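PDB 5Y2A: insect group II chitinase from Ostrinia furnacalis, which hydrolyses chitin as a family 18 glycoside hydrolase (EC 3.2.1.14), the molecule here being the second catalytic domain of the enzyme. Local coordinates for residues A[321-326]-A[378-383]; A[178-183]-A[232-237]; A[1-6]-A[368-373]. One frame throughout, in Å; residues are numbered along the deposited sequence. Where two conformers were deposited one is given.

Interactions 1 and 3 involve adjacent helices: interaction 1 uses the start of helix 322-334 and interaction 3 the end of helix 361-371, and the two meet where Arg326 CG packs on Val369 CG2. Interaction 3 (1-6 with 368-373) is buried and almost wholly apolar, with a single water joining the backbones. Interaction 1 (321-326 with 378-383) lies at the surface and mixes a proline-on-ring contact with a carboxylate bond and two bridging waters. Interaction 2 (178-183 with 232-237) stands apart, its centre about 33 Å from that of interaction 1 and about 24 Å from that of interaction 3; partly buried, it joins two helix ends through a valine and a backbone turn.

Interaction 1: A[321-326]-A[378-383]; sequences DDFMAR and PCILHE
Pro378 CB sits over the centre of one face of the Phe323 ring, 3.7 Å from the ring centroid and only 10° off its normal, a textbook CH-pi contact. The edge of the same ring is partly apolar, with Ile380 CG1 3.7 Å from Phe323 CE2, and partly polar, with Asp321 OD2, Arg326 NH2 and the water that joins Asp321 to Cys379 O near its plane. A chi1 of -72° puts the ring beside the backbone N, where proline and isoleucine both reach it. Pro378 also rests against Asp322 CB, and its CG meets Arg326 NH1 at 3.4 Å, where the arginine chain, bent at chi3, runs across the proline ring at about a right angle. With an alanine at Phe323, Pro378 CB and Ile380 CG1 are likely to lose the ring they share, opening a gap between helix and tail.

Asp322 OD2 accepts from Cys379 N on its anti lone pair, nearly straight (174°), while Asp322 OD1 is taken by Thr365. One water donates to Asp321 OD2 and Cys379 O and accepts from Leu381 N; Arg300 also pairs with Asp321 OD2 in a salt bridge. A second water joins Asp322 N to Cys379 O. Asp321 OD1 meanwhile caps the helix through Met324 N. Cys379 is further tied to Cys357 by a disulfide. The C-terminal tail is thus pinned across the start of helix 322-334, beside helix 361-371, whose Thr365 and Val369 also meet Arg326.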
# COMPACT_ATOMS: atom_id res chain seq x y z
N ASP A 321 10.69 -5.93 -22.04
CA ASP A 321 9.87 -5.88 -23.23
C ASP A 321 9.92 -7.24 -23.93
O ASP A 321 10.47 -8.21 -23.40
CB ASP A 321 10.34 -4.75 -24.16
CG ASP A 321 11.68 -5.04 -24.84
OD1 ASP A 321 12.49 -5.83 -24.31
OD2 ASP A 321 11.93 -4.46 -25.92
N ASP A 322 9.34 -7.30 -25.13
CA ASP A 322 9.33 -8.54 -25.91
C ASP A 322 10.72 -9.11 -26.10
O ASP A 322 10.93 -10.32 -25.98
CB ASP A 322 8.69 -8.29 -27.28
CG ASP A 322 7.32 -8.89 -27.38
OD1 ASP A 322 6.98 -9.70 -26.50
OD2 ASP A 322 6.58 -8.55 -28.33
N PHE A 323 11.70 -8.25 -26.39
CA PHE A 323 13.04 -8.74 -26.69
C PHE A 323 13.70 -9.35 -25.46
O PHE A 323 14.38 -10.37 -25.56
CB PHE A 323 13.90 -7.61 -27.25
CG PHE A 323 13.53 -7.21 -28.64
CD1 PHE A 323 13.97 -7.94 -29.73
CD2 PHE A 323 12.70 -6.12 -28.86
CE1 PHE A 323 13.61 -7.59 -31.02
CE2 PHE A 323 12.33 -5.76 -30.15
CZ PHE A 323 12.80 -6.50 -31.23
N MET A 324 13.52 -8.74 -24.28
CA MET A 324 14.13 -9.33 -23.10
C MET A 324 13.35 -10.55 -22.62
O MET A 324 13.97 -11.51 -22.14
CB MET A 324 14.25 -8.30 -21.97
CG MET A 324 15.00 -8.85 -20.75
SD MET A 324 16.63 -9.55 -21.17
CE MET A 324 17.66 -8.08 -21.09
N ALA A 325 12.02 -10.55 -22.77
CA ALA A 325 11.25 -11.76 -22.49
C ALA A 325 11.71 -12.91 -23.38
O ALA A 325 11.87 -14.04 -22.92
CB ALA A 325 9.76 -11.49 -22.66
N ARG A 326 11.94 -12.63 -24.67
CA ARG A 326 12.46 -13.65 -25.57
C ARG A 326 13.83 -14.13 -25.10
O ARG A 326 14.08 -15.34 -25.01
CB ARG A 326 12.56 -13.11 -26.99
CG ARG A 326 12.98 -14.17 -28.02
CD ARG A 326 13.15 -13.56 -29.41
NE ARG A 326 14.32 -12.68 -29.47
CZ ARG A 326 14.65 -11.93 -30.52
NH1 ARG A 326 13.90 -11.95 -31.61
NH2 ARG A 326 15.73 -11.17 -30.48
N PRO A 378 9.19 -10.12 -32.09
CA PRO A 378 9.02 -9.19 -30.96
C PRO A 378 8.71 -7.81 -31.49
O PRO A 378 9.25 -7.37 -32.50
CB PRO A 378 10.39 -9.24 -30.26
CG PRO A 378 10.97 -10.57 -30.67
CD PRO A 378 10.56 -10.66 -32.12
N CYS A 379 7.81 -7.12 -30.79
CA CYS A 379 7.42 -5.78 -31.21
C CYS A 379 8.32 -4.74 -30.57
O CYS A 379 8.78 -4.89 -29.44
CB CYS A 379 5.96 -5.50 -30.84
SG CYS A 379 4.82 -6.64 -31.63
N ILE A 380 8.57 -3.68 -31.33
CA ILE A 380 9.46 -2.61 -30.91
C ILE A 380 8.59 -1.49 -30.36
O ILE A 380 7.79 -0.89 -31.09
CB ILE A 380 10.34 -2.15 -32.08
CG1 ILE A 380 11.13 -3.35 -32.62
CG2 ILE A 380 11.29 -1.06 -31.64
CD1 ILE A 380 10.78 -3.75 -34.04
N LEU A 381 8.71 -1.26 -29.06
CA LEU A 381 7.88 -0.29 -28.36
C LEU A 381 7.96 1.10 -29.00
O LEU A 381 6.94 1.77 -29.22
CB LEU A 381 8.32 -0.22 -26.91
CG LEU A 381 7.61 -1.14 -25.94
CD1 LEU A 381 7.94 -0.67 -24.55
CD2 LEU A 381 6.15 -1.05 -26.23
N HIS A 382 9.13 1.50 -29.28
CA HIS A 382 9.49 2.76 -29.80
C HIS A 382 8.84 3.03 -31.15
O HIS A 382 8.59 4.14 -31.44
CB HIS A 382 11.04 2.92 -29.83
CG HIS A 382 11.84 1.86 -29.11
ND1 HIS A 382 13.17 2.03 -28.87
CD2 HIS A 382 11.55 0.62 -28.66
CE1 HIS A 382 13.66 0.98 -28.28
NE2 HIS A 382 12.69 0.10 -28.14
N GLU A 383 8.59 2.01 -31.93
CA GLU A 383 8.03 2.10 -33.26
C GLU A 383 6.57 2.54 -33.17
O GLU A 383 5.78 1.92 -32.45
CB GLU A 383 8.12 0.75 -33.97
CG GLU A 383 9.23 0.64 -35.01
CD GLU A 383 9.26 -0.73 -35.65
OE1 GLU A 383 8.19 -1.37 -35.73
OE2 GLU A 383 10.34 -1.17 -36.08
O HOH W 1 10.18 -3.48 -27.52
O HOH W 2 7.83 -5.28 -26.44

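Interaction 2: A[178-183]-A[232-237]; sequences YNVPAL and INKGAD
Val180 places CG1 anti to its backbone N (chi1 171°), which turns that methyl over Lys234 O and Ala236 and leaves CG2 beside Lys234 CB, 3.8 Å away. The lysine CG, in turn, is anti to its own carbonyl carbon, and bends at chi2 and chi3 bring NZ to the water held by Tyr178 O. CG1 of the valine does most of the work. It lies 3.6 Å from Lys234 O, 3.7 Å from Ala236 N and 4.0 Å from Ala236 CB, resting on the backbone of the turn as much as on side chains. Alongside, the Pro181 ring sets its CD against that same Lys234 O, at 3.6 Å.

The CA atoms of Pro181 and Gly235 are the nearest pair across the contact. A beta carbon on Gly235 would come tight against Pro181 CG and also jam on the preceding carbonyl oxygen, so the bare backbone suits both the turn and the packing. A water bridges the two segments, accepting from Lys234 NZ and donating to Tyr178 O, while Asp175 offers the ammonium a long, weak ion pair.

Two helix-end motifs meet here. Asn179 is the N-cap of helix 180-186, its OD1 accepting from Ala182 N, and Gly235 closes helix 224-233 in a Schellman motif, before the chain enters barrel strand 241-254 of the TIM-barrel fold of family 18.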
# COMPACT_ATOMS: atom_id res chain seq x y z
N TYR A 178 16.99 -21.33 2.54
CA TYR A 178 16.73 -22.53 1.75
C TYR A 178 17.80 -23.60 1.94
O TYR A 178 19.00 -23.33 1.81
CB TYR A 178 16.63 -22.17 0.26
CG TYR A 178 15.56 -21.14 -0.03
CD1 TYR A 178 14.25 -21.34 0.38
CD2 TYR A 178 15.87 -19.98 -0.72
CE1 TYR A 178 13.27 -20.39 0.11
CE2 TYR A 178 14.89 -19.02 -0.98
CZ TYR A 178 13.59 -19.25 -0.57
OH TYR A 178 12.62 -18.30 -0.83
N ASN A 179 17.34 -24.81 2.26
CA ASN A 179 18.10 -26.04 2.07
C ASN A 179 17.92 -26.40 0.60
O ASN A 179 17.00 -27.14 0.23
CB ASN A 179 17.60 -27.14 3.00
CG ASN A 179 18.40 -28.43 2.87
OD1 ASN A 179 18.97 -28.74 1.83
ND2 ASN A 179 18.42 -29.21 3.95
N VAL A 180 18.81 -25.88 -0.25
CA VAL A 180 18.61 -25.98 -1.69
C VAL A 180 18.56 -27.42 -2.18
O VAL A 180 17.65 -27.76 -2.95
CB VAL A 180 19.65 -25.13 -2.43
CG1 VAL A 180 19.59 -25.40 -3.93
CG2 VAL A 180 19.44 -23.65 -2.13
N PRO A 181 19.48 -28.32 -1.78
CA PRO A 181 19.39 -29.71 -2.28
C PRO A 181 18.08 -30.40 -1.91
O PRO A 181 17.52 -31.13 -2.73
CB PRO A 181 20.60 -30.39 -1.63
CG PRO A 181 21.56 -29.29 -1.37
CD PRO A 181 20.71 -28.12 -0.99
N ALA A 182 17.59 -30.19 -0.69
CA ALA A 182 16.35 -30.84 -0.27
C ALA A 182 15.15 -30.30 -1.05
O ALA A 182 14.26 -31.07 -1.43
CB ALA A 182 16.14 -30.67 1.23
N LEU A 183 15.11 -28.99 -1.27
CA LEU A 183 14.00 -28.39 -2.01
C LEU A 183 14.00 -28.86 -3.46
O LEU A 183 12.94 -29.22 -4.00
CB LEU A 183 14.07 -26.87 -1.92
CG LEU A 183 13.90 -26.35 -0.49
CD1 LEU A 183 14.08 -24.85 -0.41
CD2 LEU A 183 12.54 -26.78 0.07
N ILE A 232 22.04 -23.29 -8.99
CA ILE A 232 22.68 -24.49 -9.52
C ILE A 232 23.88 -24.88 -8.65
O ILE A 232 24.03 -26.04 -8.26
CB ILE A 232 23.10 -24.28 -10.98
CG1 ILE A 232 21.87 -24.04 -11.87
CG2 ILE A 232 23.90 -25.48 -11.49
CD1 ILE A 232 22.21 -23.66 -13.30
N ASN A 233 24.73 -23.91 -8.35
CA ASN A 233 25.92 -24.17 -7.54
C ASN A 233 25.57 -24.56 -6.11
O ASN A 233 26.38 -25.22 -5.45
CB ASN A 233 26.83 -22.96 -7.54
CG ASN A 233 27.40 -22.67 -8.90
OD1 ASN A 233 27.43 -23.55 -9.76
ND2 ASN A 233 27.86 -21.45 -9.11
N LYS A 234 24.41 -24.15 -5.61
CA LYS A 234 23.95 -24.60 -4.30
C LYS A 234 23.35 -25.99 -4.33
O LYS A 234 22.94 -26.49 -3.27
CB LYS A 234 22.92 -23.61 -3.73
CG LYS A 234 23.53 -22.29 -3.29
CD LYS A 234 24.04 -22.39 -1.87
CE LYS A 234 23.43 -21.32 -0.99
NZ LYS A 234 23.56 -21.67 0.45
N GLY A 235 23.27 -26.63 -5.49
CA GLY A 235 22.82 -28.01 -5.58
C GLY A 235 21.49 -28.23 -6.26
O GLY A 235 20.96 -29.34 -6.20
N ALA A 236 20.91 -27.21 -6.90
CA ALA A 236 19.62 -27.36 -7.55
C ALA A 236 19.74 -28.11 -8.87
O ALA A 236 20.68 -27.90 -9.64
CB ALA A 236 18.99 -25.99 -7.79
N ASP A 237 18.78 -29.00 -9.11
CA ASP A 237 18.58 -29.65 -10.41
C ASP A 237 18.18 -28.60 -11.45
O ASP A 237 17.17 -27.91 -11.27
CB ASP A 237 17.50 -30.72 -10.26
CG ASP A 237 17.19 -31.46 -11.55
OD1 ASP A 237 17.75 -31.12 -12.62
OD2 ASP A 237 16.35 -32.39 -11.51
O HOH W 3 21.17 -21.82 1.16

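Interaction 3: A[1-6]-A[368-373]; sequences ERFKVV and HVLRGK
The first strand of the TIM barrel, 4-10, and the residues leading into it meet the last helix, 361-371, so this contact brings the N-terminal end of the chain onto that helix. Leu370 is the side chain at the centre. Its CB faces Phe3 CB at 4.0 Å; chi1 (-65°) aims the branch at the strand, and chi2 (-177°) turns CD2 to the ring and CD1 to Lys4 O. CD2 lies over one face of the Phe3 ring, offset toward the rim and 4.1 Å from Phe3 CG, while Arg2 CG covers the opposite face, also near the rim. The ring's CD2 comes closer still to Leu370 O, at 3.6 Å, so its rim also lies near that carbonyl. Leu370 CD1 packs 3.8 Å from Lys4 O and 4.1 Å from Val5 CG2.

That valine methyl, placed beside the backbone N, has a second neighbour in Arg371 CD, 3.7 Å away. The arginine contributes only the aliphatic part of its chain here; it bends at chi3, and the guanidinium turns to Asn367, with Lys373 CE over the centre of one of its faces. Around the strand, Lys4 and Val6 pair with Ser340 of strand 339-343, and Val5 pairs with His34 of strand 34-42.

A water joins the two backbones, accepting from Phe3 N at 2.9 Å and donating to Leu370 O at the same distance. Near the helix end, then, this carbonyl reaches the N-terminal backbone through water, whereas the adhesion between strand and helix comes from close apolar packing, which depends on the fit of leucine, phenylalanine and valine rather than on charge.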
# COMPACT_ATOMS: atom_id res chain seq x y z
N GLU A 1 6.22 -31.48 -23.08
CA GLU A 1 6.32 -31.16 -21.66
C GLU A 1 7.80 -31.02 -21.26
O GLU A 1 8.17 -31.08 -20.08
CB GLU A 1 5.57 -32.22 -20.84
CG GLU A 1 6.40 -33.34 -20.23
CD GLU A 1 5.55 -34.38 -19.51
OE1 GLU A 1 5.74 -34.53 -18.29
OE2 GLU A 1 4.71 -35.03 -20.17
N ARG A 2 8.67 -30.74 -22.25
CA ARG A 2 10.10 -30.47 -21.94
C ARG A 2 10.30 -29.19 -21.13
O ARG A 2 11.05 -29.18 -20.25
CB ARG A 2 11.02 -30.36 -23.16
CG ARG A 2 12.50 -30.29 -22.86
CD ARG A 2 13.33 -30.08 -24.15
NE ARG A 2 14.75 -30.37 -24.03
CZ ARG A 2 15.74 -29.59 -24.47
NH1 ARG A 2 15.46 -28.45 -25.05
NH2 ARG A 2 17.00 -29.94 -24.32
N PHE A 3 9.61 -28.12 -21.50
CA PHE A 3 9.74 -26.86 -20.77
C PHE A 3 8.38 -26.45 -20.24
O PHE A 3 7.37 -26.58 -20.92
CB PHE A 3 10.33 -25.74 -21.65
CG PHE A 3 11.76 -25.97 -22.06
CD1 PHE A 3 12.78 -25.90 -21.13
CD2 PHE A 3 12.07 -26.28 -23.38
CE1 PHE A 3 14.09 -26.12 -21.50
CE2 PHE A 3 13.39 -26.50 -23.76
CZ PHE A 3 14.40 -26.42 -22.82
N LYS A 4 8.37 -25.94 -19.01
CA LYS A 4 7.14 -25.44 -18.41
C LYS A 4 6.98 -23.95 -18.66
O LYS A 4 7.95 -23.21 -18.78
CB LYS A 4 7.14 -25.71 -16.90
CG LYS A 4 7.28 -27.18 -16.51
CD LYS A 4 7.27 -27.35 -14.98
CE LYS A 4 7.21 -28.82 -14.58
NZ LYS A 4 8.39 -29.58 -15.08
N VAL A 5 5.72 -23.52 -18.76
CA VAL A 5 5.38 -22.10 -18.71
C VAL A 5 4.40 -21.96 -17.56
O VAL A 5 3.22 -22.34 -17.68
CB VAL A 5 4.81 -21.57 -20.03
CG1 VAL A 5 4.46 -20.08 -19.89
CG2 VAL A 5 5.81 -21.77 -21.16
N VAL A 6 4.88 -21.45 -16.43
CA VAL A 6 4.11 -21.39 -15.19
C VAL A 6 3.49 -20.00 -15.11
O VAL A 6 4.21 -19.00 -15.00
CB VAL A 6 5.00 -21.69 -13.98
CG1 VAL A 6 4.22 -21.55 -12.67
CG2 VAL A 6 5.60 -23.09 -14.10
N HIS A 368 6.45 -19.06 -27.59
CA HIS A 368 7.15 -19.24 -28.86
C HIS A 368 8.50 -19.92 -28.66
O HIS A 368 8.82 -20.91 -29.32
CB HIS A 368 7.29 -17.87 -29.53
CG HIS A 368 8.18 -17.86 -30.73
ND1 HIS A 368 7.93 -18.60 -31.86
CD2 HIS A 368 9.32 -17.16 -30.98
CE1 HIS A 368 8.87 -18.38 -32.75
NE2 HIS A 368 9.73 -17.51 -32.25
N VAL A 369 9.29 -19.41 -27.71
CA VAL A 369 10.63 -19.94 -27.48
C VAL A 369 10.58 -21.33 -26.86
O VAL A 369 11.30 -22.25 -27.28
CB VAL A 369 11.44 -18.98 -26.60
CG1 VAL A 369 12.77 -19.61 -26.21
CG2 VAL A 369 11.65 -17.64 -27.31
N LEU A 370 9.77 -21.50 -25.82
CA LEU A 370 9.84 -22.71 -25.01
C LEU A 370 8.96 -23.84 -25.52
O LEU A 370 9.26 -25.01 -25.24
CB LEU A 370 9.44 -22.39 -23.56
CG LEU A 370 10.37 -21.43 -22.83
CD1 LEU A 370 9.89 -21.26 -21.40
CD2 LEU A 370 11.81 -21.96 -22.87
N ARG A 371 7.88 -23.53 -26.24
CA ARG A 371 6.93 -24.54 -26.67
C ARG A 371 6.70 -24.52 -28.17
O ARG A 371 5.81 -25.23 -28.66
CB ARG A 371 5.61 -24.37 -25.91
CG ARG A 371 5.79 -24.51 -24.39
CD ARG A 371 4.53 -24.17 -23.64
NE ARG A 371 3.50 -25.18 -23.79
CZ ARG A 371 2.19 -24.94 -23.65
NH1 ARG A 371 1.77 -23.72 -23.37
NH2 ARG A 371 1.32 -25.93 -23.79
N GLY A 372 7.49 -23.75 -28.92
CA GLY A 372 7.41 -23.77 -30.37
C GLY A 372 6.15 -23.19 -30.96
O GLY A 372 5.84 -23.47 -32.13
N LYS A 373 5.39 -22.42 -30.20
CA LYS A 373 4.21 -21.76 -30.74
C LYS A 373 4.64 -20.78 -31.81
O LYS A 373 5.48 -19.91 -31.56
CB LYS A 373 3.46 -21.03 -29.62
CG LYS A 373 3.09 -21.89 -28.42
CD LYS A 373 1.95 -22.87 -28.66
CE LYS A 373 1.60 -23.56 -27.35
NZ LYS A 373 0.51 -24.58 -27.49
O HOH W 4 8.59 -27.58 -24.19